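Local coordinates for uncharacterized protein UL16 (PDB 2WY3) that helps human cytomegalovirus evade natural killer cells by retaining ligands of the host KLRK1 receptor inside the cell, blocking their recognition by that receptor, at residues Ser5-Ser10 with Thr44-Ile49; Trp65-Asp70 with Pro94-Tyr99; Arg102-Leu107 with Leu128-Gly133. All coordinates share one frame; numbering follows the deposited sequence.

Overall arrangement
From the N terminus the contacts come in series, none nesting in or crossing another. Interaction 1 closes the first loop, bringing the hairpin turn at Ser5-Ser10 onto the turn that leads into strand 49-55. Interaction 2 then packs strand 62-68 of the six-stranded sheet against strand 95-102 of the three-stranded sheet. Interaction 3 sets the loop after strand 95-102 against the end of strand 121-131, on the opposite side of the chain's centre. Interactions 1 and 2 touch, through Ile49 O to Tyr67 N and Asp46 O to Gln68 NE2, and share the glycan on Asn69. Interactions 2 and 3 adjoin only along the sequence.

Interaction 1 (Ser5-Ser10 with Thr44-Ile49); sequences SKSSNS and TEDEII. With NAG (2-acetamido-2-deoxy-beta-D-glucopyranose), chain K.
The flat carboxylate of Asp46 presents both of its syn lone pairs to the Ser5-Ser10 turn: Ser5 OG donates to Asp46 OD1 at 2.7 Å, and Ser7 N to Asp46 OD2 at 2.8 Å. Over one face lies a water that accepts from Asp46 N, over the opposite face the water linking Lys6 N to Asp46 O; Ser7 OG, 3.1 Å from Asp46 OD2, and Lys6 N are tilted off the plane to either side. Asp46 CG stands between its backbone N and carbonyl carbon (chi1 76°), and from there the acid reaches the serines. Ser5 OG has a second task: it accepts from Ser8 N at 3.1 Å, an ST motif that ties the Lys6-Asn9 turn together. This buried hydroxyl gives to one bond and takes another, which limits its rotation. The end of Glu45 leads away from the serines, its OE1 accepting from N2 of the sugar on Asn69. Glu47 CB touches Ser5 CB, while its acid forms a salt bridge with Arg116. The contact thus joins the 2-3/10-13 hairpin to the loop between strands 34-41 and 49-55, beside the end of strand 62-68.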
loop_
_atom_site.group_PDB
_atom_site.type_symbol
_atom_site.label_atom_id
_atom_site.label_comp_id
_atom_site.label_asym_id
_atom_site.label_seq_id
_atom_site.Cartn_x
_atom_site.Cartn_y
_atom_site.Cartn_z
ATOM N N SER B 5 19.450 -15.404 -4.704
ATOM C CA SER B 5 19.061 -16.667 -4.085
ATOM C C SER B 5 20.100 -17.761 -4.298
ATOM O O SER B 5 20.429 -18.088 -5.433
ATOM C CB SER B 5 17.707 -17.122 -4.639
ATOM O OG SER B 5 17.505 -18.507 -4.419
ATOM N N LYS B 6 20.625 -18.315 -3.207
ATOM C CA LYS B 6 21.575 -19.421 -3.331
ATOM C C LYS B 6 20.910 -20.683 -3.885
ATOM O O LYS B 6 21.516 -21.418 -4.657
ATOM C CB LYS B 6 22.247 -19.727 -1.995
ATOM C CG LYS B 6 23.203 -18.637 -1.518
ATOM C CD LYS B 6 23.841 -19.002 -0.188
ATOM C CE LYS B 6 24.928 -18.004 0.188
ATOM N NZ LYS B 6 25.952 -17.892 -0.890
ATOM N N SER B 7 19.664 -20.933 -3.495
ATOM C CA SER B 7 18.994 -22.156 -3.933
ATOM C C SER B 7 18.706 -22.133 -5.432
ATOM O O SER B 7 18.668 -23.175 -6.077
ATOM C CB SER B 7 17.713 -22.407 -3.126
ATOM O OG SER B 7 16.732 -21.417 -3.391
ATOM N N SER B 8 18.520 -20.938 -5.985
ATOM C CA SER B 8 18.235 -20.778 -7.411
ATOM C C SER B 8 19.512 -20.531 -8.211
ATOM O O SER B 8 19.463 -20.238 -9.411
ATOM C CB SER B 8 17.278 -19.603 -7.637
ATOM O OG SER B 8 16.099 -19.720 -6.855
ATOM N N ASN B 9 20.654 -20.635 -7.542
ATOM C CA ASN B 9 21.942 -20.376 -8.175
ATOM C C ASN B 9 21.971 -19.006 -8.845
ATOM O O ASN B 9 22.590 -18.823 -9.896
ATOM C CB ASN B 9 22.281 -21.471 -9.190
ATOM C CG ASN B 9 23.747 -21.467 -9.580
ATOM O OD1 ASN B 9 24.600 -20.991 -8.830
ATOM N ND2 ASN B 9 24.047 -21.998 -10.760
ATOM N N SER B 10 21.289 -18.043 -8.239
ATOM C CA SER B 10 21.261 -16.698 -8.783
ATOM C C SER B 10 21.656 -15.701 -7.709
ATOM O O SER B 10 20.807 -15.071 -7.082
ATOM C CB SER B 10 19.876 -16.370 -9.332
ATOM O OG SER B 10 19.842 -15.056 -9.845
ATOM N N THR B 44 11.575 -16.276 -3.431
ATOM C CA THR B 44 11.802 -17.522 -2.697
ATOM C C THR B 44 12.240 -17.243 -1.267
ATOM O O THR B 44 12.678 -16.145 -0.955
ATOM C CB THR B 44 12.853 -18.429 -3.369
ATOM O OG1 THR B 44 14.107 -17.743 -3.432
ATOM C CG2 THR B 44 12.412 -18.804 -4.774
ATOM N N GLU B 45 12.137 -18.255 -0.407
ATOM C CA GLU B 45 12.454 -18.085 1.007
ATOM C C GLU B 45 13.842 -17.511 1.251
ATOM O O GLU B 45 14.022 -16.676 2.131
ATOM C CB GLU B 45 12.313 -19.415 1.757
ATOM C CG GLU B 45 10.903 -19.741 2.190
ATOM C CD GLU B 45 10.852 -20.973 3.073
ATOM O OE1 GLU B 45 11.745 -21.121 3.936
ATOM O OE2 GLU B 45 9.923 -21.789 2.904
ATOM N N ASP B 46 14.828 -17.955 0.478
ATOM C CA ASP B 46 16.202 -17.528 0.725
ATOM C C ASP B 46 16.615 -16.308 -0.096
ATOM O O ASP B 46 17.741 -15.843 0.010
ATOM C CB ASP B 46 17.182 -18.689 0.508
ATOM C CG ASP B 46 17.419 -18.999 -0.968
ATOM O OD1 ASP B 46 16.730 -18.424 -1.842
ATOM O OD2 ASP B 46 18.310 -19.825 -1.255
ATOM N N GLU B 47 15.698 -15.770 -0.895
ATOM C CA GLU B 47 16.066 -14.677 -1.789
ATOM C C GLU B 47 16.243 -13.345 -1.068
ATOM O O GLU B 47 15.341 -12.869 -0.365
ATOM C CB GLU B 47 15.056 -14.516 -2.929
ATOM C CG GLU B 47 15.544 -13.519 -3.991
ATOM C CD GLU B 47 14.586 -13.382 -5.161
ATOM O OE1 GLU B 47 13.542 -14.062 -5.149
ATOM O OE2 GLU B 47 14.882 -12.587 -6.084
ATOM N N ILE B 48 17.408 -12.740 -1.264
ATOM C CA ILE B 48 17.685 -11.416 -0.746
ATOM C C ILE B 48 17.337 -10.370 -1.787
ATOM O O ILE B 48 17.879 -10.380 -2.905
ATOM C CB ILE B 48 19.166 -11.270 -0.340
ATOM C CG1 ILE B 48 19.504 -12.317 0.725
ATOM C CG2 ILE B 48 19.435 -9.859 0.141
ATOM C CD1 ILE B 48 20.993 -12.470 0.998
ATOM N N ILE B 49 16.405 -9.491 -1.425
ATOM C CA ILE B 49 16.026 -8.357 -2.258
ATOM C C ILE B 49 16.202 -7.079 -1.428
ATOM O O ILE B 49 16.471 -7.148 -0.228
ATOM C CB ILE B 49 14.578 -8.504 -2.765
ATOM C CG1 ILE B 49 13.602 -8.730 -1.597
ATOM C CG2 ILE B 49 14.490 -9.678 -3.736
ATOM C CD1 ILE B 49 12.140 -8.719 -2.034
HETATM C C1 NAG K . 12.179 -18.620 6.855
HETATM C C2 NAG K . 13.160 -19.783 7.025
HETATM C C3 NAG K . 12.484 -20.970 7.696
HETATM C C4 NAG K . 11.891 -20.508 9.014
HETATM C C5 NAG K . 10.920 -19.359 8.768
HETATM C C6 NAG K . 10.365 -18.841 10.088
HETATM C C7 NAG K . 15.021 -20.036 5.492
HETATM C C8 NAG K . 15.535 -20.671 4.236
HETATM N N2 NAG K . 13.724 -20.190 5.751
HETATM O O3 NAG K . 13.413 -22.004 7.930
HETATM O O4 NAG K . 11.220 -21.587 9.627
HETATM O O5 NAG K . 11.541 -18.290 8.077
HETATM O O6 NAG K . 9.286 -17.973 9.826
HETATM O O7 NAG K . 15.781 -19.406 6.227
HETATM O O HOH W 1 20.310 -16.696 -0.758
HETATM O O HOH W 2 14.644 -20.566 -0.989
HETATM O O HOH W 3 14.588 -16.674 -6.173
#

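Interaction 2 (Trp65-Asp70 with Pro94-Tyr99); sequences WLYQND and PVTKLY. With NAG (2-acetamido-2-deoxy-beta-D-glucopyranose), chain K.
Leu98 reaches from strand 95-99 into the angle between Trp65 and Tyr67, which rise from strand 65-68. Its CB already lies against the benzo part of the indole, 4.0 Å from Trp65 CH2 and close to CZ2 as well. Setting CG beside the backbone N (chi1 -66°) sends it and the two methyls toward the rings: CD1 stays near Trp65 CH2, whereas CD2 goes into the corner between the two. There Leu98 CD2 is 3.8 Å from Trp65 CH2 and 3.7 Å from Tyr67 CD1. It sits over one face of the phenol as a CH-pi contact, 4.1 Å from the centroid of the Tyr67 ring and 29° off the ring normal.

The two aromatic residues also brace each other, because Tyr67 CD2 lies in plane at the edge of the indole. Trp65 CZ2 runs on to the backbone, meeting Tyr99 O at 3.6 Å, and its NE1 is taken up by Thr100 OG1. Farther along the tyrosine, CE1 touches the methyl CG2 of Thr96 at 4.0 Å. Thr96 OG1 turns instead to a water 2.6 Å away, which donates to Asp70 OD1; this bridge is a polar link at the margin of an otherwise apolar contact. The other oxygen of Asp70 pairs with Lys89. The chain of another protein covers part of Tyr67 and Tyr99.

No direct hydrogen bond joins the two segments. Their strands pass 9.7 Å apart, running nearly antiparallel at 158°, and the gap is filled mainly by side chains, with Ile49 and Val51 adding to the leucine's surroundings. Two facing sheets with interlocking aliphatic and aromatic side chains form the core of a beta sandwich, consistent with the E-set, immunoglobulin-like clan.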
loop_
_atom_site.group_PDB
_atom_site.type_symbol
_atom_site.label_atom_id
_atom_site.label_comp_id
_atom_site.label_asym_id
_atom_site.label_seq_id
_atom_site.Cartn_x
_atom_site.Cartn_y
_atom_site.Cartn_z
ATOM N N TRP B 65 18.816 -1.010 2.270
ATOM C CA TRP B 65 18.136 -1.918 3.180
ATOM C C TRP B 65 17.797 -3.213 2.462
ATOM O O TRP B 65 17.582 -3.203 1.250
ATOM C CB TRP B 65 16.921 -1.271 3.879
ATOM C CG TRP B 65 15.610 -1.069 3.114
ATOM C CD1 TRP B 65 15.223 0.046 2.421
ATOM C CD2 TRP B 65 14.482 -1.971 3.082
ATOM N NE1 TRP B 65 13.934 -0.121 1.934
ATOM C CE2 TRP B 65 13.462 -1.347 2.325
ATOM C CE3 TRP B 65 14.241 -3.246 3.617
ATOM C CZ2 TRP B 65 12.220 -1.961 2.078
ATOM C CZ3 TRP B 65 13.008 -3.862 3.366
ATOM C CH2 TRP B 65 12.016 -3.214 2.599
ATOM N N LEU B 66 17.792 -4.319 3.201
ATOM C CA LEU B 66 17.681 -5.647 2.604
ATOM C C LEU B 66 16.621 -6.500 3.299
ATOM O O LEU B 66 16.392 -6.370 4.494
ATOM C CB LEU B 66 19.027 -6.386 2.671
ATOM C CG LEU B 66 20.210 -5.759 1.923
ATOM C CD1 LEU B 66 21.484 -6.539 2.218
ATOM C CD2 LEU B 66 19.921 -5.704 0.416
ATOM N N TYR B 67 16.003 -7.385 2.519
ATOM C CA TYR B 67 14.868 -8.194 2.961
ATOM C C TYR B 67 15.105 -9.642 2.541
ATOM O O TYR B 67 15.579 -9.899 1.430
ATOM C CB TYR B 67 13.607 -7.652 2.286
ATOM C CG TYR B 67 12.286 -8.054 2.899
ATOM C CD1 TYR B 67 11.409 -8.898 2.220
ATOM C CD2 TYR B 67 11.896 -7.557 4.142
ATOM C CE1 TYR B 67 10.180 -9.249 2.777
ATOM C CE2 TYR B 67 10.687 -7.893 4.690
ATOM C CZ TYR B 67 9.830 -8.730 4.002
ATOM O OH TYR B 67 8.625 -9.066 4.571
ATOM N N GLN B 68 14.810 -10.586 3.431
ATOM C CA GLN B 68 14.975 -12.008 3.131
ATOM C C GLN B 68 14.050 -12.825 4.012
ATOM O O GLN B 68 13.989 -12.608 5.226
ATOM C CB GLN B 68 16.426 -12.454 3.375
ATOM C CG GLN B 68 16.747 -13.907 2.957
ATOM C CD GLN B 68 18.119 -14.364 3.444
ATOM O OE1 GLN B 68 18.619 -13.869 4.454
ATOM N NE2 GLN B 68 18.729 -15.317 2.731
ATOM N N ASN B 69 13.352 -13.784 3.414
ATOM C CA ASN B 69 12.463 -14.644 4.181
ATOM C C ASN B 69 11.525 -13.805 5.050
ATOM O O ASN B 69 11.395 -14.032 6.254
ATOM C CB ASN B 69 13.282 -15.612 5.033
ATOM C CG ASN B 69 12.469 -16.788 5.526
ATOM O OD1 ASN B 69 11.334 -17.006 5.095
ATOM N ND2 ASN B 69 13.058 -17.565 6.418
ATOM N N ASP B 70 10.900 -12.814 4.416
ATOM C CA ASP B 70 9.886 -11.964 5.049
ATOM C C ASP B 70 10.360 -11.188 6.274
ATOM O O ASP B 70 9.552 -10.830 7.132
ATOM C CB ASP B 70 8.642 -12.785 5.394
ATOM C CG ASP B 70 8.053 -13.474 4.182
ATOM O OD1 ASP B 70 7.817 -12.784 3.165
ATOM O OD2 ASP B 70 7.832 -14.702 4.243
ATOM N N PRO B 94 0.731 -14.077 -5.546
ATOM C CA PRO B 94 2.051 -14.433 -5.004
ATOM C C PRO B 94 3.064 -13.312 -5.167
ATOM O O PRO B 94 4.060 -13.480 -5.870
ATOM C CB PRO B 94 2.492 -15.617 -5.880
ATOM C CG PRO B 94 1.308 -15.999 -6.693
ATOM C CD PRO B 94 0.442 -14.792 -6.799
ATOM N N VAL B 95 2.801 -12.188 -4.522
ATOM C CA VAL B 95 3.587 -10.978 -4.690
ATOM C C VAL B 95 4.098 -10.516 -3.337
ATOM O O VAL B 95 3.339 -10.481 -2.361
ATOM C CB VAL B 95 2.702 -9.859 -5.269
ATOM C CG1 VAL B 95 3.461 -8.522 -5.309
ATOM C CG2 VAL B 95 2.201 -10.254 -6.661
ATOM N N THR B 96 5.372 -10.141 -3.286
ATOM C CA THR B 96 5.915 -9.464 -2.120
ATOM C C THR B 96 6.147 -8.009 -2.510
ATOM O O THR B 96 6.707 -7.742 -3.558
ATOM C CB THR B 96 7.269 -10.073 -1.714
ATOM O OG1 THR B 96 7.087 -11.456 -1.382
ATOM C CG2 THR B 96 7.844 -9.335 -0.514
ATOM N N LYS B 97 5.701 -7.071 -1.683
ATOM C CA LYS B 97 5.984 -5.666 -1.956
ATOM C C LYS B 97 6.976 -5.145 -0.933
ATOM O O LYS B 97 6.860 -5.446 0.259
ATOM C CB LYS B 97 4.703 -4.844 -1.874
ATOM C CG LYS B 97 3.781 -5.024 -3.069
ATOM C CD LYS B 97 2.439 -4.356 -2.808
ATOM C CE LYS B 97 1.568 -4.358 -4.053
ATOM N NZ LYS B 97 0.189 -3.914 -3.721
ATOM N N LEU B 98 7.953 -4.371 -1.396
ATOM C CA LEU B 98 8.844 -3.668 -0.482
ATOM C C LEU B 98 8.392 -2.211 -0.402
ATOM O O LEU B 98 8.302 -1.525 -1.425
ATOM C CB LEU B 98 10.293 -3.733 -0.979
ATOM C CG LEU B 98 10.981 -5.099 -1.020
ATOM C CD1 LEU B 98 12.483 -4.926 -1.205
ATOM C CD2 LEU B 98 10.690 -5.890 0.252
ATOM N N TYR B 99 8.118 -1.740 0.810
ATOM C CA TYR B 99 7.662 -0.370 1.027
ATOM C C TYR B 99 8.763 0.467 1.627
ATOM O O TYR B 99 9.331 0.100 2.654
ATOM C CB TYR B 99 6.487 -0.346 2.014
ATOM C CG TYR B 99 5.186 -0.823 1.444
ATOM C CD1 TYR B 99 4.189 0.084 1.094
ATOM C CD2 TYR B 99 4.944 -2.180 1.255
ATOM C CE1 TYR B 99 2.984 -0.345 0.576
ATOM C CE2 TYR B 99 3.735 -2.619 0.728
ATOM C CZ TYR B 99 2.762 -1.689 0.392
ATOM O OH TYR B 99 1.565 -2.103 -0.139
HETATM C C1 NAG K . 12.179 -18.620 6.855
HETATM C C2 NAG K . 13.160 -19.783 7.025
HETATM C C3 NAG K . 12.484 -20.970 7.696
HETATM C C4 NAG K . 11.891 -20.508 9.014
HETATM C C5 NAG K . 10.920 -19.359 8.768
HETATM C C6 NAG K . 10.365 -18.841 10.088
HETATM C C7 NAG K . 15.021 -20.036 5.492
HETATM C C8 NAG K . 15.535 -20.671 4.236
HETATM N N2 NAG K . 13.724 -20.190 5.751
HETATM O O3 NAG K . 13.413 -22.004 7.930
HETATM O O4 NAG K . 11.220 -21.587 9.627
HETATM O O5 NAG K . 11.541 -18.290 8.077
HETATM O O6 NAG K . 9.286 -17.973 9.826
HETATM O O7 NAG K . 15.781 -19.406 6.227
HETATM O O HOH W 4 8.339 -12.678 0.540
#

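Interaction 3 (Arg102-Leu107 with Leu128-Gly133); sequences RMVTNL and LYVRLG. With NAG (2-acetamido-2-deoxy-beta-D-glucopyranose), chain M.
Val104 overlaps the end of strand 128-131 with its CG1 methyl, which lies 3.8 Å from Arg131 O, 3.9 Å from Leu132 CD2 and 4.1 Å from Val130 CG1. CG1 stands opposite the backbone N across the CA-CB bond (chi1 179°), and that rotation directs this one methyl at all three neighbours. Leu132 comes past Val104 from the opposite direction. Its extended chain carries CD2 over the loop backbone, 3.8 Å from Thr105 C and next to Asn106 N, so the leucine covers a peptide unit as well as a side chain. The leucine itself is on the surface, while Val130 is buried.

No hydrogen bond crosses the contact; polar bonds are made within each side instead. Thr105 OG1 accepts from Leu107 N at 3.0 Å, an ST turn that shapes the loop just where Leu132 rests on it. On the strand, Arg131 folds back so that NH1 reaches Val130 O at 3.1 Å, coming from above the carbonyl plane. CB of Asn106 points away from the strand, and its ND2 carries an N-linked sugar.

Val104 and Val130 both also touch Cys34 of strand 34-41, and Leu132 touches Val109. The contact therefore lays the loop between strands 95-102 and 110-118 across the finish of strand 121-131, which runs between strands 27-31 and 110-118 in the six-stranded sheet.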
loop_
_atom_site.group_PDB
_atom_site.type_symbol
_atom_site.label_atom_id
_atom_site.label_comp_id
_atom_site.label_asym_id
_atom_site.label_seq_id
_atom_site.Cartn_x
_atom_site.Cartn_y
_atom_site.Cartn_z
ATOM N N ARG B 102 9.419 7.708 3.551
ATOM C CA ARG B 102 10.262 8.533 4.398
ATOM C C ARG B 102 9.809 9.972 4.325
ATOM O O ARG B 102 9.207 10.386 3.333
ATOM C CB ARG B 102 11.718 8.474 3.909
ATOM C CG ARG B 102 12.191 7.096 3.496
ATOM C CD ARG B 102 13.664 7.139 3.088
ATOM N NE ARG B 102 14.555 6.992 4.233
ATOM C CZ ARG B 102 15.875 7.157 4.192
ATOM N NH1 ARG B 102 16.478 7.519 3.063
ATOM N NH2 ARG B 102 16.595 6.977 5.293
ATOM N N MET B 103 10.126 10.737 5.363
ATOM C CA MET B 103 9.976 12.180 5.305
ATOM C C MET B 103 10.920 12.705 4.233
ATOM O O MET B 103 12.045 12.222 4.100
ATOM C CB MET B 103 10.299 12.815 6.662
ATOM C CG MET B 103 9.383 12.317 7.770
ATOM S SD MET B 103 9.718 13.125 9.350
ATOM C CE MET B 103 11.429 12.695 9.600
ATOM N N VAL B 104 10.450 13.676 3.460
ATOM C CA VAL B 104 11.254 14.263 2.396
ATOM C C VAL B 104 12.040 15.463 2.926
ATOM O O VAL B 104 11.463 16.451 3.388
ATOM C CB VAL B 104 10.384 14.687 1.196
ATOM C CG1 VAL B 104 11.244 15.323 0.112
ATOM C CG2 VAL B 104 9.642 13.476 0.637
ATOM N N THR B 105 13.361 15.347 2.892
ATOM C CA THR B 105 14.243 16.382 3.410
ATOM C C THR B 105 15.470 16.471 2.524
ATOM O O THR B 105 15.669 15.636 1.640
ATOM C CB THR B 105 14.749 16.036 4.823
ATOM O OG1 THR B 105 15.668 14.938 4.735
ATOM C CG2 THR B 105 13.585 15.652 5.740
ATOM N N ASN B 106 16.304 17.471 2.785
ATOM C CA ASN B 106 17.582 17.587 2.095
ATOM C C ASN B 106 18.474 16.345 2.250
ATOM O O ASN B 106 19.470 16.216 1.557
ATOM C CB ASN B 106 18.330 18.865 2.525
ATOM C CG ASN B 106 18.277 19.116 4.038
ATOM O OD1 ASN B 106 18.264 18.175 4.846
ATOM N ND2 ASN B 106 18.297 20.405 4.417
ATOM N N LEU B 107 18.114 15.437 3.153
ATOM C CA LEU B 107 18.923 14.233 3.375
ATOM C C LEU B 107 18.284 12.963 2.816
ATOM O O LEU B 107 18.883 11.890 2.855
ATOM C CB LEU B 107 19.232 14.060 4.880
ATOM C CG LEU B 107 20.136 15.147 5.459
ATOM C CD1 LEU B 107 20.392 14.926 6.947
ATOM C CD2 LEU B 107 21.466 15.191 4.690
ATOM N N LEU B 128 12.937 5.226 -8.339
ATOM C CA LEU B 128 12.168 6.411 -7.986
ATOM C C LEU B 128 13.131 7.537 -7.648
ATOM O O LEU B 128 14.003 7.373 -6.795
ATOM C CB LEU B 128 11.275 6.127 -6.773
ATOM C CG LEU B 128 10.678 7.382 -6.138
ATOM C CD1 LEU B 128 9.623 7.989 -7.090
ATOM C CD2 LEU B 128 10.091 7.063 -4.753
ATOM N N TYR B 129 12.984 8.666 -8.337
ATOM C CA TYR B 129 13.697 9.877 -7.948
ATOM C C TYR B 129 12.808 10.693 -7.015
ATOM O O TYR B 129 11.618 10.864 -7.279
ATOM C CB TYR B 129 14.029 10.711 -9.179
ATOM C CG TYR B 129 15.164 10.157 -10.015
ATOM C CD1 TYR B 129 16.488 10.383 -9.656
ATOM C CD2 TYR B 129 14.905 9.440 -11.180
ATOM C CE1 TYR B 129 17.531 9.902 -10.438
ATOM C CE2 TYR B 129 15.954 8.944 -11.975
ATOM C CZ TYR B 129 17.257 9.184 -11.584
ATOM O OH TYR B 129 18.305 8.703 -12.337
ATOM N N VAL B 130 13.403 11.200 -5.937
ATOM C CA VAL B 130 12.694 12.008 -4.940
ATOM C C VAL B 130 13.312 13.398 -4.889
ATOM O O VAL B 130 14.534 13.535 -4.780
ATOM C CB VAL B 130 12.790 11.357 -3.557
ATOM C CG1 VAL B 130 12.262 12.299 -2.471
ATOM C CG2 VAL B 130 12.048 10.001 -3.560
ATOM N N ARG B 131 12.466 14.420 -4.990
ATOM C CA ARG B 131 12.914 15.810 -4.992
ATOM C C ARG B 131 12.101 16.581 -3.969
ATOM O O ARG B 131 11.026 16.153 -3.601
ATOM C CB ARG B 131 12.706 16.411 -6.378
ATOM C CG ARG B 131 13.534 15.716 -7.450
ATOM C CD ARG B 131 15.018 16.033 -7.212
ATOM N NE ARG B 131 15.864 15.514 -8.293
ATOM C CZ ARG B 131 16.547 14.375 -8.239
ATOM N NH1 ARG B 131 16.494 13.595 -7.152
ATOM N NH2 ARG B 131 17.278 14.002 -9.285
ATOM N N LEU B 132 12.622 17.713 -3.503
ATOM C CA LEU B 132 11.854 18.558 -2.603
ATOM C C LEU B 132 10.659 19.126 -3.357
ATOM O O LEU B 132 10.651 19.153 -4.589
ATOM C CB LEU B 132 12.727 19.695 -2.071
ATOM C CG LEU B 132 13.982 19.302 -1.286
ATOM C CD1 LEU B 132 14.732 20.555 -0.840
ATOM C CD2 LEU B 132 13.615 18.450 -0.084
ATOM N N GLY B 133 9.640 19.559 -2.623
ATOM C CA GLY B 133 8.512 20.225 -3.238
ATOM C C GLY B 133 7.253 20.161 -2.400
ATOM O O GLY B 133 7.218 19.519 -1.351
HETATM C C1 NAG M . 18.166 20.630 5.846
HETATM C C2 NAG M . 18.530 22.091 6.152
HETATM C C3 NAG M . 18.252 22.464 7.606
HETATM C C4 NAG M . 16.836 22.065 7.997
HETATM C C5 NAG M . 16.599 20.599 7.637
HETATM C C6 NAG M . 15.171 20.147 7.932
HETATM C C7 NAG M . 20.307 22.778 4.667
HETATM C C8 NAG M . 21.754 23.151 4.509
HETATM N N2 NAG M . 19.927 22.367 5.872
HETATM O O3 NAG M . 18.423 23.859 7.760
HETATM O O4 NAG M . 16.658 22.281 9.385
HETATM O O5 NAG M . 16.837 20.387 6.254
HETATM O O6 NAG M . 15.095 18.749 7.719
HETATM O O7 NAG M . 19.537 22.833 3.710
#